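Local structure of allantoin racemase (Pseudomonas fluorescens, 5LG5) at residues Q21-I32 / D200-E210; F68-E78 / L88-A99. The protein racemises allantoin, interconverting its two enantiomers, and probably acts on other 5-substituted hydantoins. All blocks are in the same frame, centred on the assembly; numbering follows the deposited sequence.

Contact 1: Q21-I32 / D200-E210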
# COMPACT_ATOMS: atom_id res chain seq x y z
N GLN E 21 28.83 -9.61 22.34
CA GLN E 21 28.44 -10.07 21.02
C GLN E 21 28.94 -9.13 19.94
O GLN E 21 29.38 -9.56 18.87
CB GLN E 21 26.93 -10.20 20.92
CG GLN E 21 26.40 -11.40 21.69
CD GLN E 21 27.02 -12.70 21.20
OE1 GLN E 21 27.16 -12.92 19.99
NE2 GLN E 21 27.39 -13.56 22.14
N ALA E 22 28.89 -7.83 20.23
CA ALA E 22 29.35 -6.84 19.27
C ALA E 22 30.84 -7.03 19.04
O ALA E 22 31.33 -7.02 17.90
CB ALA E 22 29.05 -5.43 19.77
N ARG E 23 31.56 -7.22 20.15
CA ARG E 23 33.00 -7.43 20.09
C ARG E 23 33.39 -8.70 19.34
O ARG E 23 34.42 -8.75 18.68
CB ARG E 23 33.59 -7.45 21.49
CG ARG E 23 33.95 -6.08 22.00
CD ARG E 23 34.72 -6.17 23.31
NE ARG E 23 33.79 -6.31 24.42
CZ ARG E 23 33.29 -5.27 25.09
NH1 ARG E 23 33.63 -4.04 24.74
NH2 ARG E 23 32.45 -5.48 26.09
N ALA E 24 32.54 -9.71 19.43
CA ALA E 24 32.82 -10.99 18.78
C ALA E 24 32.90 -10.87 17.26
O ALA E 24 33.58 -11.67 16.61
CB ALA E 24 31.80 -12.05 19.19
N VAL E 25 32.20 -9.90 16.67
CA VAL E 25 32.24 -9.79 15.22
C VAL E 25 32.99 -8.57 14.74
O VAL E 25 33.27 -8.43 13.55
CB VAL E 25 30.84 -9.80 14.59
CG1 VAL E 25 30.12 -11.06 15.02
CG2 VAL E 25 30.04 -8.55 15.02
N ALA E 26 33.32 -7.66 15.66
CA ALA E 26 33.97 -6.41 15.27
C ALA E 26 35.30 -6.67 14.56
O ALA E 26 36.07 -7.53 14.97
CB ALA E 26 34.17 -5.49 16.48
N SER E 27 35.54 -5.93 13.49
CA SER E 27 36.76 -6.05 12.72
C SER E 27 37.97 -5.56 13.52
O SER E 27 37.81 -4.77 14.46
CB SER E 27 36.64 -5.25 11.42
OG SER E 27 35.70 -5.87 10.56
N PRO E 28 39.17 -6.04 13.15
CA PRO E 28 40.37 -5.48 13.77
C PRO E 28 40.38 -3.97 13.58
O PRO E 28 40.08 -3.46 12.48
CB PRO E 28 41.53 -6.12 12.98
CG PRO E 28 40.96 -7.40 12.47
CD PRO E 28 39.50 -7.10 12.18
N GLY E 29 40.68 -3.26 14.66
CA GLY E 29 40.71 -1.81 14.64
C GLY E 29 39.39 -1.21 15.08
O GLY E 29 39.29 0.00 15.23
N THR E 30 38.39 -2.05 15.30
CA THR E 30 37.10 -1.56 15.78
C THR E 30 36.97 -1.76 17.28
O THR E 30 37.00 -2.88 17.78
CB THR E 30 35.92 -2.24 15.07
OG1 THR E 30 35.90 -1.86 13.69
CG2 THR E 30 34.62 -1.84 15.72
N GLU E 31 36.82 -0.66 18.00
CA GLU E 31 36.58 -0.72 19.44
C GLU E 31 35.09 -0.60 19.71
O GLU E 31 34.42 0.31 19.20
CB GLU E 31 37.35 0.40 20.16
CG GLU E 31 37.08 0.43 21.66
CD GLU E 31 37.73 1.61 22.35
OE1 GLU E 31 37.48 1.78 23.56
OE2 GLU E 31 38.49 2.37 21.69
N ILE E 32 34.57 -1.51 20.52
CA ILE E 32 33.18 -1.46 20.94
C ILE E 32 33.07 -0.85 22.33
O ILE E 32 33.73 -1.29 23.27
CB ILE E 32 32.55 -2.87 20.99
CG1 ILE E 32 32.56 -3.52 19.60
CG2 ILE E 32 31.14 -2.80 21.54
CD1 ILE E 32 31.77 -2.74 18.54
N ASP E 200 21.15 -11.83 14.14
CA ASP E 200 21.26 -11.13 15.41
C ASP E 200 21.48 -9.66 15.07
O ASP E 200 22.53 -9.30 14.52
CB ASP E 200 22.47 -11.67 16.21
CG ASP E 200 22.61 -11.03 17.59
OD1 ASP E 200 21.86 -10.08 17.92
OD2 ASP E 200 23.52 -11.45 18.33
N GLY E 201 20.49 -8.83 15.40
CA GLY E 201 20.54 -7.41 15.10
C GLY E 201 21.77 -6.74 15.67
O GLY E 201 22.29 -5.79 15.11
N VAL E 202 22.23 -7.22 16.82
CA VAL E 202 23.42 -6.63 17.40
C VAL E 202 24.65 -6.79 16.50
O VAL E 202 25.33 -5.81 16.20
CB VAL E 202 23.71 -7.22 18.78
CG1 VAL E 202 25.08 -6.76 19.27
CG2 VAL E 202 22.61 -6.80 19.75
N THR E 203 24.94 -8.01 16.08
CA THR E 203 26.11 -8.26 15.27
C THR E 203 25.90 -7.76 13.86
O THR E 203 26.84 -7.29 13.22
CB THR E 203 26.53 -9.73 15.26
OG1 THR E 203 25.41 -10.54 14.87
CG2 THR E 203 27.02 -10.14 16.65
N ALA E 204 24.67 -7.87 13.37
CA ALA E 204 24.34 -7.27 12.09
C ALA E 204 24.68 -5.78 12.12
O ALA E 204 25.38 -5.28 11.24
CB ALA E 204 22.86 -7.47 11.77
N ALA E 205 24.21 -5.10 13.16
CA ALA E 205 24.39 -3.65 13.27
C ALA E 205 25.85 -3.26 13.31
O ALA E 205 26.24 -2.23 12.72
CB ALA E 205 23.66 -3.11 14.51
N VAL E 206 26.66 -4.06 14.00
CA VAL E 206 28.09 -3.78 14.07
C VAL E 206 28.69 -3.71 12.69
O VAL E 206 29.42 -2.78 12.36
CB VAL E 206 28.86 -4.83 14.90
CG1 VAL E 206 30.37 -4.63 14.76
CG2 VAL E 206 28.43 -4.75 16.35
N THR E 207 28.40 -4.72 11.87
CA THR E 207 28.96 -4.77 10.53
C THR E 207 28.45 -3.61 9.69
O THR E 207 29.18 -3.03 8.89
CB THR E 207 28.67 -6.10 9.80
OG1 THR E 207 27.28 -6.18 9.48
CG2 THR E 207 29.09 -7.31 10.66
N ILE E 208 27.19 -3.26 9.89
CA ILE E 208 26.62 -2.16 9.12
C ILE E 208 27.30 -0.84 9.52
O ILE E 208 27.75 -0.09 8.65
CB ILE E 208 25.09 -2.09 9.28
CG1 ILE E 208 24.45 -3.31 8.60
CG2 ILE E 208 24.54 -0.80 8.67
CD1 ILE E 208 22.95 -3.46 8.87
N ALA E 209 27.41 -0.58 10.82
CA ALA E 209 28.08 0.63 11.29
C ALA E 209 29.52 0.73 10.79
O ALA E 209 29.96 1.79 10.32
CB ALA E 209 28.03 0.73 12.83
N GLU E 210 30.27 -0.38 10.89
CA GLU E 210 31.65 -0.41 10.39
C GLU E 210 31.66 -0.10 8.91
O GLU E 210 32.53 0.64 8.42
CB GLU E 210 32.27 -1.80 10.59
CG GLU E 210 32.75 -2.09 12.00
CD GLU E 210 33.36 -3.47 12.09
OE1 GLU E 210 33.09 -4.27 11.18
OE2 GLU E 210 34.09 -3.75 13.07
O HOH W 1 25.49 -12.85 17.96
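E210 reaches from helix 201-214 into the loop S27-T30, a type II beta turn linking helix 12-25 to strand 31-35 in a fold of the Asp/Glu racemase kind. With the chain extended beyond CG (chi2 -179°), its aliphatic part passes T30, CG standing 3.6 Å from T30 OG1, and the carboxylate arrives at the turn. There OE2 accepts two bonds: S27 N enters at its syn lone pair at 2.7 Å, while T30 OG1 comes from above the carboxylate plane. OE1 takes the hydroxyl of S27, also from above the plane, and forms a salt bridge with R214 of the second subunit, which would help keep the carboxylate ionised.

Farther back the two helix segments cross at -48°, their axes approaching to 8.5 Å. V206 packs between A22, V25 and A26: its CB stands 3.9 Å from V25 CG2, CG1 meets A26 CA and the same V25 methyl, and CG2 meets A22 CB at 3.5 Å. V25 crosses T203 at about a right angle, both of its methyls against CB and CG2 of T203. D200 is the N-cap of helix 201-214; its OD2 accepts from G185 N, and its OD1 accepts from V202 N, 56° out of the carboxylate plane.

Contact 2: F68-E78 / L88-A99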
# COMPACT_ATOMS: atom_id res chain seq x y z
N PHE E 68 33.93 9.10 18.93
CA PHE E 68 33.31 7.88 18.38
C PHE E 68 32.88 8.10 16.93
O PHE E 68 32.69 9.24 16.49
CB PHE E 68 32.14 7.38 19.25
CG PHE E 68 31.05 8.41 19.50
CD1 PHE E 68 29.91 8.44 18.70
CD2 PHE E 68 31.16 9.32 20.55
CE1 PHE E 68 28.89 9.39 18.94
CE2 PHE E 68 30.16 10.26 20.79
CZ PHE E 68 29.01 10.29 19.99
N ASP E 69 32.77 7.01 16.17
CA ASP E 69 32.60 7.09 14.73
C ASP E 69 31.23 6.65 14.26
O ASP E 69 30.87 6.89 13.12
CB ASP E 69 33.67 6.27 14.01
CG ASP E 69 35.06 6.67 14.43
OD1 ASP E 69 35.60 7.63 13.85
OD2 ASP E 69 35.60 6.03 15.38
N ALA E 70 30.50 5.98 15.14
CA ALA E 70 29.18 5.48 14.83
C ALA E 70 28.51 5.12 16.13
O ALA E 70 29.17 4.98 17.17
CB ALA E 70 29.28 4.25 13.91
N VAL E 71 27.19 4.99 16.08
CA VAL E 71 26.42 4.61 17.25
C VAL E 71 25.41 3.55 16.87
O VAL E 71 24.73 3.65 15.84
CB VAL E 71 25.67 5.82 17.88
CG1 VAL E 71 24.74 5.35 19.00
CG2 VAL E 71 26.67 6.87 18.40
N ILE E 72 25.34 2.50 17.69
CA ILE E 72 24.34 1.46 17.51
C ILE E 72 23.35 1.53 18.65
O ILE E 72 23.75 1.51 19.82
CB ILE E 72 24.94 0.05 17.50
CG1 ILE E 72 25.83 -0.17 16.28
CG2 ILE E 72 23.81 -0.99 17.51
CD1 ILE E 72 26.61 -1.50 16.35
N GLN E 73 22.06 1.63 18.31
CA GLN E 73 21.03 1.55 19.32
C GLN E 73 20.55 0.11 19.44
O GLN E 73 19.95 -0.44 18.52
CB GLN E 73 19.87 2.51 19.03
CG GLN E 73 18.74 2.38 20.04
CD GLN E 73 17.82 3.57 20.06
OE1 GLN E 73 18.26 4.72 20.01
NE2 GLN E 73 16.53 3.31 20.16
N ALA E 74 20.86 -0.50 20.59
CA ALA E 74 20.68 -1.93 20.77
C ALA E 74 19.40 -2.22 21.51
O ALA E 74 19.41 -2.67 22.66
CB ALA E 74 21.87 -2.52 21.52
N GLY E 75 18.29 -1.93 20.86
CA GLY E 75 16.99 -2.32 21.39
C GLY E 75 16.13 -2.63 20.19
O GLY E 75 16.27 -2.00 19.14
N TYR E 76 15.23 -3.59 20.36
CA TYR E 76 14.37 -3.96 19.25
C TYR E 76 12.98 -3.33 19.28
O TYR E 76 12.18 -3.60 20.18
CB TYR E 76 14.29 -5.49 19.10
CG TYR E 76 14.21 -5.90 17.66
CD1 TYR E 76 15.36 -6.28 16.97
CD2 TYR E 76 13.00 -5.84 16.96
CE1 TYR E 76 15.30 -6.64 15.63
CE2 TYR E 76 12.93 -6.20 15.63
CZ TYR E 76 14.08 -6.59 14.96
OH TYR E 76 14.00 -6.94 13.63
N GLY E 77 12.73 -2.44 18.32
CA GLY E 77 11.41 -1.86 18.16
C GLY E 77 11.16 -0.63 19.02
O GLY E 77 10.01 -0.25 19.25
N GLU E 78 12.23 -0.04 19.55
CA GLU E 78 12.11 1.20 20.32
C GLU E 78 12.27 2.46 19.51
O GLU E 78 12.85 2.47 18.43
CB GLU E 78 13.07 1.25 21.52
CG GLU E 78 12.68 0.34 22.64
CD GLU E 78 12.91 -1.12 22.32
OE1 GLU E 78 13.91 -1.41 21.63
OE2 GLU E 78 12.08 -1.96 22.75
N LEU E 88 23.53 13.76 16.03
CA LEU E 88 24.88 13.30 15.70
C LEU E 88 25.28 13.57 14.25
O LEU E 88 24.42 13.66 13.38
CB LEU E 88 24.98 11.81 16.00
CG LEU E 88 24.76 11.42 17.46
CD1 LEU E 88 24.66 9.91 17.59
CD2 LEU E 88 25.95 11.95 18.23
N ASN E 89 26.58 13.66 14.00
CA ASN E 89 27.12 13.68 12.64
C ASN E 89 27.91 12.42 12.34
O ASN E 89 28.90 12.45 11.60
CB ASN E 89 27.99 14.92 12.40
CG ASN E 89 27.21 16.21 12.47
OD1 ASN E 89 26.84 16.68 13.54
ND2 ASN E 89 26.95 16.80 11.30
N VAL E 90 27.51 11.32 12.97
CA VAL E 90 28.06 10.00 12.67
C VAL E 90 26.90 9.05 12.42
O VAL E 90 25.78 9.32 12.85
CB VAL E 90 28.94 9.49 13.81
CG1 VAL E 90 30.13 10.43 14.00
CG2 VAL E 90 28.13 9.33 15.09
N PRO E 91 27.16 7.95 11.70
CA PRO E 91 26.06 7.02 11.44
C PRO E 91 25.46 6.43 12.70
O PRO E 91 26.15 6.16 13.70
CB PRO E 91 26.70 5.93 10.54
CG PRO E 91 28.17 6.09 10.71
CD PRO E 91 28.40 7.55 11.01
N VAL E 92 24.14 6.28 12.66
CA VAL E 92 23.40 5.66 13.74
C VAL E 92 22.68 4.44 13.16
O VAL E 92 22.05 4.53 12.11
CB VAL E 92 22.37 6.64 14.33
CG1 VAL E 92 21.61 5.98 15.49
CG2 VAL E 92 23.06 7.93 14.79
N VAL E 93 22.82 3.29 13.78
CA VAL E 93 22.08 2.14 13.31
C VAL E 93 21.36 1.42 14.44
O VAL E 93 21.93 1.14 15.49
CB VAL E 93 22.88 1.20 12.32
CG1 VAL E 93 24.36 1.54 12.27
CG2 VAL E 93 22.62 -0.27 12.61
N ASP E 94 20.07 1.22 14.23
CA ASP E 94 19.27 0.54 15.22
C ASP E 94 19.27 -0.94 14.86
O ASP E 94 19.14 -1.29 13.68
CB ASP E 94 17.86 1.09 15.24
CG ASP E 94 17.10 0.61 16.43
OD1 ASP E 94 16.70 -0.58 16.44
OD2 ASP E 94 16.97 1.41 17.39
N ILE E 95 19.39 -1.79 15.87
CA ILE E 95 19.51 -3.23 15.60
C ILE E 95 18.27 -3.80 14.93
O ILE E 95 18.33 -4.83 14.27
CB ILE E 95 19.85 -4.04 16.87
CG1 ILE E 95 18.68 -4.05 17.86
CG2 ILE E 95 21.14 -3.50 17.51
CD1 ILE E 95 18.93 -4.95 19.10
N THR E 96 17.15 -3.10 15.09
CA THR E 96 15.89 -3.48 14.47
C THR E 96 16.02 -3.48 12.96
O THR E 96 15.77 -4.48 12.28
CB THR E 96 14.78 -2.47 14.83
OG1 THR E 96 14.72 -2.29 16.25
CG2 THR E 96 13.43 -2.92 14.28
N GLU E 97 16.41 -2.34 12.43
CA GLU E 97 16.57 -2.18 11.00
C GLU E 97 17.78 -2.94 10.50
O GLU E 97 17.73 -3.56 9.45
CB GLU E 97 16.59 -0.70 10.68
CG GLU E 97 15.25 -0.11 11.08
CD GLU E 97 15.32 1.31 11.57
OE1 GLU E 97 14.45 1.67 12.39
OE2 GLU E 97 16.23 2.05 11.15
N ALA E 98 18.83 -2.96 11.31
CA ALA E 98 20.00 -3.75 10.94
C ALA E 98 19.59 -5.20 10.71
O ALA E 98 19.89 -5.77 9.66
CB ALA E 98 21.06 -3.67 12.03
N ALA E 99 18.85 -5.78 11.66
CA ALA E 99 18.44 -7.18 11.51
C ALA E 99 17.55 -7.40 10.28
O ALA E 99 17.82 -8.31 9.48
CB ALA E 99 17.73 -7.68 12.77
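The Y76 ring carries T96 CA over one face, a CH-pi contact 3.7 Å from the ring centroid and 25° off the normal, and A99 CB at its edge, in plane. A second ring, F68, meets the L88 methyl CD2 at its edge, 3.9 Å from CZ; V90 CG2 is near CE1.

Between the rings, strands 70-74 and 92-94 pair in parallel, their axes 18° apart. The register is V71 with V92, I72 with V93 and Q73 with D94, and the ladder runs V71 N to P91 O, V93 N to V71 O, Q73 N to V93 O and I95 N to Q73 O, the last bond carrying the pairing into helix 95-103. D94 is that helix's N-cap: OD1 accepts T96 N at 2.9 Å on its anti lone pair and also T96 OG1. The T96 hydroxyl in turn accepts G77 N at 2.9 Å, tying the loop beyond strand 70-74 to the cap. With chi1 at -66°, I72 sets CG2 anti to the backbone N, where it meets I95 CG2 at 3.7 Å.

These are the two strands of a right-handed beta-alpha-beta crossover through helix 81-87. Strand 2-7 pairs along the other edge of strand 70-74; helix 47-63 lies on the face of V71 and Q73, touching L88 and Q73, whose amide donates to H79 O, and helix 201-214 covers the face of I72 and V93.

Overall arrangement
Contact 1 and contact 2 lie with centres about 11 Å apart and share the four-stranded parallel sheet ordered 31-35, 2-7, 70-74, 92-94. Contact 1 reaches one outermost strand within this chain, 31-35, and contact 2 joins the other, 92-94, to 70-74. Along the chain 21-32 comes first, then 68-78 and 88-99, and finally 200-210, so the late helix 201-214 returns to the sheet built from the N-terminal part. That helix joins contact 1 to contact 2 by packing: V206 N lies 3.5 Å from I72 CD1, and A205 CB 3.6 Å from V93 CG2. Both contacts also touch the second subunit, which places this layer beside a subunit interface.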